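Long-range contact in DNA polymerase III, beta subunit (Eubacterium rectale, PDB 3T0P), which probably forms, as a head-to-tail dimer, the ring-shaped sliding clamp that encircles DNA and tethers DNA polymerases to it for processive replication: residues V194-P208 against I224-I238. Sequence-based numbering, arbitrary orientation.
Sequences VVPGKTLQEISKIIP and IVFEFENTTVVSRLI. With ACT (acetate ion), chain T; EDO (1,2-ethanediol), chain X.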
ATOM      1  N   VAL B 194       3.628 -24.148 -22.687  1.00 49.20           N
ATOM      2  CA  VAL B 194       2.982 -22.892 -22.346  1.00 47.36           C
ATOM      3  C   VAL B 194       2.496 -23.011 -20.889  1.00 51.95           C
ATOM      4  O   VAL B 194       1.622 -23.829 -20.568  1.00 52.37           O
ATOM      5  CB  VAL B 194       1.856 -22.490 -23.336  1.00 50.65           C
ATOM      6  CG1 VAL B 194       1.297 -21.106 -23.003  1.00 48.99           C
ATOM      7  CG2 VAL B 194       2.353 -22.523 -24.778  1.00 51.22           C
ATOM      8  N   VAL B 195       3.120 -22.213 -20.020  1.00 46.40           N
ATOM      9  CA  VAL B 195       2.867 -22.162 -18.590  1.00 46.19           C
ATOM     10  C   VAL B 195       1.790 -21.097 -18.313  1.00 51.40           C
ATOM     11  O   VAL B 195       1.975 -19.960 -18.745  1.00 50.18           O
ATOM     12  CB  VAL B 195       4.168 -21.871 -17.768  1.00 46.37           C
ATOM     13  CG1 VAL B 195       3.905 -21.982 -16.267  1.00 42.97           C
ATOM     14  CG2 VAL B 195       5.320 -22.799 -18.196  1.00 46.72           C
ATOM     15  N   PRO B 196       0.712 -21.422 -17.551  1.00 47.62           N
ATOM     16  CA  PRO B 196      -0.302 -20.402 -17.229  1.00 47.38           C
ATOM     17  C   PRO B 196       0.304 -19.162 -16.562  1.00 49.50           C
ATOM     18  O   PRO B 196       1.269 -19.287 -15.807  1.00 49.33           O
ATOM     19  CB  PRO B 196      -1.238 -21.132 -16.252  1.00 49.17           C
ATOM     20  CG  PRO B 196      -1.070 -22.578 -16.591  1.00 52.98           C
ATOM     21  CD  PRO B 196       0.364 -22.731 -16.955  1.00 48.34           C
ATOM     22  N   GLY B 197      -0.243 -17.987 -16.882  1.00 43.82           N
ATOM     23  CA  GLY B 197       0.208 -16.710 -16.346  1.00 42.47           C
ATOM     24  C   GLY B 197       0.105 -16.653 -14.843  1.00 47.21           C
ATOM     25  O   GLY B 197       1.056 -16.234 -14.174  1.00 47.50           O
ATOM     26  N   LYS B 198      -1.034 -17.136 -14.298  1.00 43.97           N
ATOM     27  CA  LYS B 198      -1.261 -17.177 -12.852  1.00 43.65           C
ATOM     28  C   LYS B 198      -0.156 -17.984 -12.120  1.00 46.57           C
ATOM     29  O   LYS B 198       0.245 -17.592 -11.043  1.00 47.65           O
ATOM     30  CB  LYS B 198      -2.640 -17.758 -12.540  1.00 46.93           C
ATOM     31  CG  LYS B 198      -3.063 -17.583 -11.071  1.00 51.91           C
ATOM     32  CD  LYS B 198      -4.505 -18.091 -10.806  1.00 60.11           C
ATOM     33  CE  LYS B 198      -4.724 -19.594 -10.996  1.00 65.78           C
ATOM     34  NZ  LYS B 198      -3.901 -20.430 -10.072  1.00 63.56           N
ATOM     35  N   THR B 199       0.336 -19.090 -12.708  1.00 41.40           N
ATOM     36  CA  THR B 199       1.393 -19.910 -12.098  1.00 40.49           C
ATOM     37  C   THR B 199       2.662 -19.100 -11.889  1.00 40.73           C
ATOM     38  O   THR B 199       3.243 -19.141 -10.818  1.00 39.53           O
ATOM     39  CB  THR B 199       1.672 -21.122 -12.968  1.00 42.26           C
ATOM     40  OG1 THR B 199       0.524 -21.962 -12.898  1.00 46.16           O
ATOM     41  CG2 THR B 199       2.944 -21.870 -12.544  1.00 38.50           C
ATOM     42  N   LEU B 200       3.071 -18.381 -12.925  1.00 37.48           N
ATOM     43  CA  LEU B 200       4.243 -17.517 -12.943  1.00 36.54           C
ATOM     44  C   LEU B 200       4.067 -16.332 -12.029  1.00 41.26           C
ATOM     45  O   LEU B 200       5.015 -16.008 -11.321  1.00 40.65           O
ATOM     46  CB  LEU B 200       4.568 -17.081 -14.373  1.00 35.74           C
ATOM     47  CG  LEU B 200       4.852 -18.261 -15.319  1.00 39.16           C
ATOM     48  CD1 LEU B 200       5.058 -17.768 -16.710  1.00 40.56           C
ATOM     49  CD2 LEU B 200       6.055 -19.091 -14.857  1.00 36.28           C
ATOM     50  N   GLN B 201       2.865 -15.737 -11.968  1.00 40.05           N
ATOM     51  CA  GLN B 201       2.603 -14.615 -11.050  1.00 41.04           C
ATOM     52  C   GLN B 201       2.688 -15.073  -9.591  1.00 47.23           C
ATOM     53  O   GLN B 201       3.331 -14.407  -8.785  1.00 46.59           O
ATOM     54  CB  GLN B 201       1.223 -14.001 -11.305  1.00 43.03           C
ATOM     55  CG  GLN B 201       1.144 -13.130 -12.538  1.00 51.40           C
ATOM     56  CD  GLN B 201      -0.285 -12.829 -12.950  1.00 74.03           C
ATOM     57  OE1 GLN B 201      -1.243 -13.549 -12.611  1.00 69.51           O
ATOM     58  NE2 GLN B 201      -0.459 -11.783 -13.749  1.00 61.04           N
ATOM     59  N   GLU B 202       2.093 -16.234  -9.264  1.00 46.27           N
ATOM     60  CA  GLU B 202       2.103 -16.755  -7.889  1.00 46.67           C
ATOM     61  C   GLU B 202       3.500 -17.218  -7.464  1.00 49.13           C
ATOM     62  O   GLU B 202       3.885 -17.013  -6.311  1.00 46.66           O
ATOM     63  CB  GLU B 202       1.083 -17.895  -7.727  1.00 48.96           C
ATOM     64  CG  GLU B 202      -0.366 -17.454  -7.932  1.00 62.51           C
ATOM     65  CD  GLU B 202      -0.791 -16.185  -7.207  1.00 87.16           C
ATOM     66  OE1 GLU B 202      -0.503 -16.067  -5.996  1.00 72.43           O
ATOM     67  OE2 GLU B 202      -1.383 -15.295  -7.859  1.00 90.17           O
ATOM     68  N   ILE B 203       4.270 -17.795  -8.394  1.00 46.10           N
ATOM     69  CA  ILE B 203       5.617 -18.249  -8.053  1.00 47.42           C
ATOM     70  C   ILE B 203       6.563 -17.028  -7.814  1.00 49.71           C
ATOM     71  O   ILE B 203       7.449 -17.117  -6.957  1.00 47.26           O
ATOM     72  CB  ILE B 203       6.151 -19.307  -9.053  1.00 52.63           C
ATOM     73  CG1 ILE B 203       7.226 -20.154  -8.394  1.00 55.53           C
ATOM     74  CG2 ILE B 203       6.607 -18.738 -10.360  1.00 53.49           C
ATOM     75  CD1 ILE B 203       7.259 -21.549  -8.876  1.00 70.54           C
ATOM     76  N   SER B 204       6.322 -15.886  -8.516  1.00 46.40           N
ATOM     77  CA  SER B 204       7.042 -14.636  -8.301  1.00 46.36           C
ATOM     78  C   SER B 204       6.938 -14.178  -6.832  1.00 47.13           C
ATOM     79  O   SER B 204       7.909 -13.674  -6.279  1.00 45.71           O
ATOM     80  CB  SER B 204       6.491 -13.533  -9.198  1.00 49.38           C
ATOM     81  OG  SER B 204       7.121 -13.589 -10.461  1.00 65.56           O
ATOM     82  N   LYS B 205       5.772 -14.380  -6.218  1.00 42.21           N
ATOM     83  CA  LYS B 205       5.486 -13.974  -4.834  1.00 41.54           C
ATOM     84  C   LYS B 205       6.147 -14.890  -3.779  1.00 48.60           C
ATOM     85  O   LYS B 205       6.242 -14.480  -2.633  1.00 48.66           O
ATOM     86  CB  LYS B 205       3.966 -13.978  -4.601  1.00 42.65           C
ATOM     87  CG  LYS B 205       3.189 -12.950  -5.413  1.00 48.18           C
ATOM     88  CD  LYS B 205       1.710 -13.125  -5.129  1.00 52.93           C
ATOM     89  CE  LYS B 205       0.833 -12.292  -6.008  1.00 64.67           C
ATOM     90  NZ  LYS B 205      -0.599 -12.646  -5.806  1.00 71.54           N
ATOM     91  N   ILE B 206       6.548 -16.138  -4.119  1.00 47.11           N
ATOM     92  CA  ILE B 206       7.109 -17.014  -3.085  1.00 46.63           C
ATOM     93  C   ILE B 206       8.595 -17.315  -3.281  1.00 52.27           C
ATOM     94  O   ILE B 206       9.211 -17.905  -2.389  1.00 50.57           O
ATOM     95  CB  ILE B 206       6.306 -18.315  -2.918  1.00 49.78           C
ATOM     96  CG1 ILE B 206       6.190 -19.148  -4.225  1.00 49.80           C
ATOM     97  CG2 ILE B 206       4.950 -18.007  -2.300  1.00 51.47           C
ATOM     98  CD1 ILE B 206       5.626 -20.567  -4.011  1.00 49.28           C
ATOM     99  N   ILE B 207       9.171 -16.913  -4.425  1.00 50.27           N
ATOM    100  CA  ILE B 207      10.575 -17.141  -4.745  1.00 51.08           C
ATOM    101  C   ILE B 207      11.361 -15.924  -4.247  1.00 56.63           C
ATOM    102  O   ILE B 207      11.114 -14.791  -4.686  1.00 55.51           O
ATOM    103  CB  ILE B 207      10.770 -17.480  -6.266  1.00 54.87           C
ATOM    104  CG1 ILE B 207      10.997 -18.968  -6.451  1.00 56.98           C
ATOM    105  CG2 ILE B 207      11.883 -16.708  -6.944  1.00 56.27           C
ATOM    106  CD1 ILE B 207      10.708 -19.455  -7.859  1.00 72.07           C
ATOM    107  N   PRO B 208      12.287 -16.143  -3.285  1.00 55.43           N
ATOM    108  CA  PRO B 208      13.055 -15.010  -2.728  1.00 55.16           C
ATOM    109  C   PRO B 208      13.851 -14.257  -3.791  1.00 58.13           C
ATOM    110  O   PRO B 208      13.860 -13.020  -3.778  1.00 57.62           O
ATOM    111  CB  PRO B 208      13.968 -15.668  -1.693  1.00 57.55           C
ATOM    112  CG  PRO B 208      13.254 -16.929  -1.312  1.00 61.92           C
ATOM    113  CD  PRO B 208      12.638 -17.407  -2.611  1.00 57.46           C
ATOM    114  N   ILE B 224       4.282 -28.910 -15.250  1.00 45.73           N
ATOM    115  CA  ILE B 224       5.551 -28.266 -14.953  1.00 43.94           C
ATOM    116  C   ILE B 224       5.675 -28.295 -13.426  1.00 48.53           C
ATOM    117  O   ILE B 224       4.693 -28.049 -12.731  1.00 49.03           O
ATOM    118  CB  ILE B 224       5.738 -26.864 -15.566  1.00 45.38           C
ATOM    119  CG1 ILE B 224       7.183 -26.344 -15.317  1.00 45.08           C
ATOM    120  CG2 ILE B 224       4.652 -25.859 -15.096  1.00 43.88           C
ATOM    121  CD1 ILE B 224       7.638 -25.192 -16.300  1.00 45.71           C
ATOM    122  N   VAL B 225       6.857 -28.653 -12.922  1.00 44.68           N
ATOM    123  CA  VAL B 225       7.176 -28.739 -11.495  1.00 42.46           C
ATOM    124  C   VAL B 225       8.385 -27.840 -11.216  1.00 45.57           C
ATOM    125  O   VAL B 225       9.369 -27.880 -11.945  1.00 45.77           O
ATOM    126  CB  VAL B 225       7.427 -30.216 -11.055  1.00 45.90           C
ATOM    127  CG1 VAL B 225       7.807 -30.316  -9.574  1.00 43.77           C
ATOM    128  CG2 VAL B 225       6.224 -31.111 -11.380  1.00 46.05           C
ATOM    129  N   PHE B 226       8.274 -27.002 -10.186  1.00 41.19           N
ATOM    130  CA  PHE B 226       9.320 -26.125  -9.682  1.00 39.71           C
ATOM    131  C   PHE B 226       9.654 -26.555  -8.276  1.00 45.51           C
ATOM    132  O   PHE B 226       8.749 -26.639  -7.459  1.00 44.00           O
ATOM    133  CB  PHE B 226       8.858 -24.652  -9.655  1.00 39.29           C
ATOM    134  CG  PHE B 226       8.428 -24.073 -10.970  1.00 40.35           C
ATOM    135  CD1 PHE B 226       7.115 -24.211 -11.413  1.00 42.78           C
ATOM    136  CD2 PHE B 226       9.313 -23.330 -11.741  1.00 41.11           C
ATOM    137  CE1 PHE B 226       6.715 -23.658 -12.628  1.00 42.19           C
ATOM    138  CE2 PHE B 226       8.907 -22.775 -12.945  1.00 43.42           C
ATOM    139  CZ  PHE B 226       7.613 -22.953 -13.385  1.00 41.27           C
ATOM    140  N   GLU B 227      10.928 -26.843  -7.987  1.00 43.84           N
ATOM    141  CA  GLU B 227      11.368 -27.170  -6.627  1.00 43.69           C
ATOM    142  C   GLU B 227      12.394 -26.165  -6.169  1.00 46.45           C
ATOM    143  O   GLU B 227      13.315 -25.859  -6.905  1.00 46.34           O
ATOM    144  CB  GLU B 227      11.970 -28.568  -6.496  1.00 45.42           C
ATOM    145  CG  GLU B 227      11.257 -29.683  -7.215  1.00 62.70           C
ATOM    146  CD  GLU B 227      11.878 -30.998  -6.796  1.00 97.15           C
ATOM    147  OE1 GLU B 227      13.118 -31.126  -6.909  1.00 82.18           O
ATOM    148  OE2 GLU B 227      11.151 -31.831  -6.215  1.00103.60           O
ATOM    149  N   PHE B 228      12.238 -25.666  -4.968  1.00 44.87           N
ATOM    150  CA  PHE B 228      13.136 -24.706  -4.354  1.00 46.38           C
ATOM    151  C   PHE B 228      12.913 -24.769  -2.861  1.00 51.64           C
ATOM    152  O   PHE B 228      11.766 -24.848  -2.421  1.00 50.62           O
ATOM    153  CB  PHE B 228      12.928 -23.275  -4.921  1.00 48.02           C
ATOM    154  CG  PHE B 228      11.552 -22.699  -4.717  1.00 50.52           C
ATOM    155  CD1 PHE B 228      10.484 -23.099  -5.519  1.00 54.78           C
ATOM    156  CD2 PHE B 228      11.308 -21.780  -3.696  1.00 53.64           C
ATOM    157  CE1 PHE B 228       9.198 -22.585  -5.310  1.00 56.48           C
ATOM    158  CE2 PHE B 228      10.022 -21.253  -3.498  1.00 56.28           C
ATOM    159  CZ  PHE B 228       8.977 -21.649  -4.313  1.00 54.28           C
ATOM    160  N   GLU B 229      14.021 -24.785  -2.093  1.00 51.16           N
ATOM    161  CA  GLU B 229      14.067 -24.853  -0.626  1.00 52.58           C
ATOM    162  C   GLU B 229      13.233 -26.064  -0.170  1.00 57.63           C
ATOM    163  O   GLU B 229      13.578 -27.169  -0.574  1.00 59.68           O
ATOM    164  CB  GLU B 229      13.636 -23.514   0.013  1.00 52.85           C
ATOM    165  CG  GLU B 229      14.387 -22.326  -0.572  1.00 62.40           C
ATOM    166  CD  GLU B 229      13.934 -20.930  -0.170  1.00 98.92           C
ATOM    167  OE1 GLU B 229      12.758 -20.748   0.233  1.00 96.71           O
ATOM    168  OE2 GLU B 229      14.758 -19.997  -0.323  1.00 94.10           O
ATOM    169  N   ASN B 230      12.118 -25.883   0.552  1.00 52.97           N
ATOM    170  CA  ASN B 230      11.310 -27.031   0.992  1.00 53.01           C
ATOM    171  C   ASN B 230       9.928 -27.032   0.346  1.00 54.95           C
ATOM    172  O   ASN B 230       8.987 -27.627   0.888  1.00 54.49           O
ATOM    173  CB  ASN B 230      11.189 -27.032   2.525  1.00 56.01           C
ATOM    174  CG  ASN B 230      12.427 -27.571   3.187  1.00 85.31           C
ATOM    175  OD1 ASN B 230      12.691 -28.788   3.180  1.00 82.01           O
ATOM    176  ND2 ASN B 230      13.247 -26.658   3.701  1.00 74.35           N
ATOM    177  N   THR B 231       9.829 -26.390  -0.835  1.00 48.98           N
ATOM    178  CA  THR B 231       8.596 -26.175  -1.577  1.00 47.65           C
ATOM    179  C   THR B 231       8.613 -26.821  -2.948  1.00 51.27           C
ATOM    180  O   THR B 231       9.639 -26.872  -3.616  1.00 50.57           O
ATOM    181  CB  THR B 231       8.382 -24.652  -1.695  1.00 49.98           C
ATOM    182  OG1 THR B 231       8.309 -24.137  -0.369  1.00 48.69           O
ATOM    183  CG2 THR B 231       7.106 -24.267  -2.430  1.00 44.87           C
ATOM    184  N   THR B 232       7.442 -27.314  -3.352  1.00 49.57           N
ATOM    185  CA  THR B 232       7.157 -27.900  -4.657  1.00 49.23           C
ATOM    186  C   THR B 232       5.934 -27.191  -5.204  1.00 50.47           C
ATOM    187  O   THR B 232       4.903 -27.101  -4.541  1.00 51.27           O
ATOM    188  CB  THR B 232       6.971 -29.420  -4.568  1.00 55.16           C
ATOM    189  OG1 THR B 232       8.129 -29.980  -3.960  1.00 58.83           O
ATOM    190  CG2 THR B 232       6.803 -30.065  -5.930  1.00 53.36           C
ATOM    191  N   VAL B 233       6.072 -26.653  -6.390  1.00 43.91           N
ATOM    192  CA  VAL B 233       5.005 -26.006  -7.118  1.00 41.34           C
ATOM    193  C   VAL B 233       4.733 -26.881  -8.300  1.00 47.47           C
ATOM    194  O   VAL B 233       5.679 -27.252  -9.011  1.00 48.66           O
ATOM    195  CB  VAL B 233       5.349 -24.557  -7.509  1.00 42.18           C
ATOM    196  CG1 VAL B 233       4.284 -23.985  -8.424  1.00 41.81           C
ATOM    197  CG2 VAL B 233       5.519 -23.677  -6.273  1.00 40.56           C
ATOM    198  N   VAL B 234       3.458 -27.288  -8.473  1.00 44.39           N
ATOM    199  CA  VAL B 234       3.019 -28.104  -9.603  1.00 44.71           C
ATOM    200  C   VAL B 234       1.920 -27.368 -10.380  1.00 48.18           C
ATOM    201  O   VAL B 234       0.958 -26.890  -9.792  1.00 47.11           O
ATOM    202  CB  VAL B 234       2.568 -29.505  -9.156  1.00 49.41           C
ATOM    203  CG1 VAL B 234       2.177 -30.359 -10.370  1.00 49.70           C
ATOM    204  CG2 VAL B 234       3.663 -30.189  -8.344  1.00 49.21           C
ATOM    205  N   SER B 235       2.068 -27.270 -11.694  1.00 46.13           N
ATOM    206  CA  SER B 235       1.087 -26.574 -12.507  1.00 45.34           C
ATOM    207  C   SER B 235       0.764 -27.332 -13.754  1.00 49.76           C
ATOM    208  O   SER B 235       1.650 -27.933 -14.369  1.00 50.61           O
ATOM    209  CB  SER B 235       1.591 -25.180 -12.870  1.00 46.80           C
ATOM    210  OG  SER B 235       0.742 -24.484 -13.771  1.00 50.39           O
ATOM    211  N   ARG B 236      -0.521 -27.288 -14.161  1.00 46.47           N
ATOM    212  CA  ARG B 236      -0.971 -27.821 -15.445  1.00 45.41           C
ATOM    213  C   ARG B 236      -0.390 -26.937 -16.538  1.00 48.83           C
ATOM    214  O   ARG B 236      -0.045 -25.799 -16.261  1.00 46.92           O
ATOM    215  CB  ARG B 236      -2.490 -27.817 -15.533  1.00 45.71           C
ATOM    216  CG  ARG B 236      -3.215 -28.859 -14.674  1.00 56.90           C
ATOM    217  CD  ARG B 236      -4.651 -29.111 -15.158  1.00 71.11           C
ATOM    218  NE  ARG B 236      -5.329 -27.884 -15.605  1.00 86.37           N
ATOM    219  CZ  ARG B 236      -6.440 -27.384 -15.066  1.00100.60           C
ATOM    220  NH1 ARG B 236      -7.050 -28.019 -14.069  1.00 79.84           N
ATOM    221  NH2 ARG B 236      -6.962 -26.256 -15.533  1.00 89.21           N
ATOM    222  N   LEU B 237      -0.230 -27.451 -17.752  1.00 46.75           N
ATOM    223  CA  LEU B 237       0.272 -26.672 -18.872  1.00 46.84           C
ATOM    224  C   LEU B 237      -0.885 -26.363 -19.822  1.00 53.44           C
ATOM    225  O   LEU B 237      -1.881 -27.073 -19.810  1.00 54.45           O
ATOM    226  CB  LEU B 237       1.379 -27.462 -19.603  1.00 47.28           C
ATOM    227  CG  LEU B 237       2.674 -27.677 -18.834  1.00 50.61           C
ATOM    228  CD1 LEU B 237       3.531 -28.690 -19.547  1.00 52.16           C
ATOM    229  CD2 LEU B 237       3.434 -26.355 -18.622  1.00 46.84           C
ATOM    230  N   ILE B 238      -0.766 -25.315 -20.643  1.00 50.79           N
ATOM    231  CA  ILE B 238      -1.821 -24.980 -21.609  1.00 50.82           C
ATOM    232  C   ILE B 238      -1.609 -25.804 -22.892  1.00 58.96           C
ATOM    233  O   ILE B 238      -0.508 -25.803 -23.456  1.00 57.31           O
ATOM    234  CB  ILE B 238      -1.880 -23.464 -21.895  1.00 51.11           C
ATOM    235  CG1 ILE B 238      -1.975 -22.675 -20.575  1.00 49.03           C
ATOM    236  CG2 ILE B 238      -3.043 -23.154 -22.847  1.00 50.70           C
ATOM    237  CD1 ILE B 238      -1.850 -21.186 -20.684  1.00 52.33           C
TER
HETATM  238  C   ACT T 377      -4.539 -18.771  -7.167  1.00 78.07           C
HETATM  239  O   ACT T 377      -4.447 -17.898  -6.318  1.00 78.38           O
HETATM  240  OXT ACT T 377      -3.522 -19.162  -7.731  1.00 77.15           O
HETATM  241  CH3 ACT T 377      -5.917 -19.290  -7.518  1.00 77.36           C
HETATM  242  C1  EDO X 387       9.404 -31.433  -0.745  1.00 76.10           C
HETATM  243  O1  EDO X 387       9.663 -30.093  -1.202  1.00 76.97           O
HETATM  244  C2  EDO X 387       7.945 -31.819  -0.983  1.00 75.30           C
HETATM  245  O2  EDO X 387       7.084 -30.715  -0.675  1.00 79.85           O
HETATM  246  O   HOH W   1       2.087 -26.306 -23.055  1.00 44.29           O
HETATM  247  O   HOH W   2       9.983 -18.728   0.347  1.00 74.38           O
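Val194 joins Ile238 through backbone and side chain together: Ile238 N donates a nearly straight bond to Val194 O (2.8 Å), and a water links Val194 N to Ile238 O. The CD1 methyl of Ile238 touches both Val194 CG1 and Pro196 CA, each 3.9 Å away. CG2 of Val195 touches both Ile224 CD1 and Leu237 CD2, and Pro196, the N-cap of helix 197-206, sets its ring CD against Arg236 O. In the first turn of the helix, Thr199 OG1 donates to Ser235 OG (2.7 Å), which in turn donates to Arg236 O, a two-bond chain that ends on a strand carbonyl. With CG1 of Ile203 anti to the backbone N (chi1 -156°), CD1 drops over one face of the Phe226 ring, 3.9 Å from its centroid, and also touches Val233 CG2. Ile206 CD1 meets Val233 CG2 tip to tip and abuts the in-plane edge of Phe228 at CZ (3.5 Å). Ile207 lays CG1 almost centrally over a face of the same ring, 9° off its normal, while Thr231 CB backs the opposite face toward the rim. A leucine in place of Phe228 would probably leave Ile207 CG1 without the flat surface it rests on and open a gap beside Ile206 CD1. At the far end Pro208 CG packs against OE2 of Glu229, a residue of the type II' turn that closes the hairpin. The helix runs nearly antiparallel to strand 231-236 (165°, axes 9.3 Å apart), with helix 132-140 packing alongside at Ile203 and Ile207. Strand 187-196, helix 197-206 and the antiparallel strands 214-220, 223-228 and 231-236 follow in the beta-alpha-beta-beta-beta order repeated in DNA-clamp domains, here in the central domain.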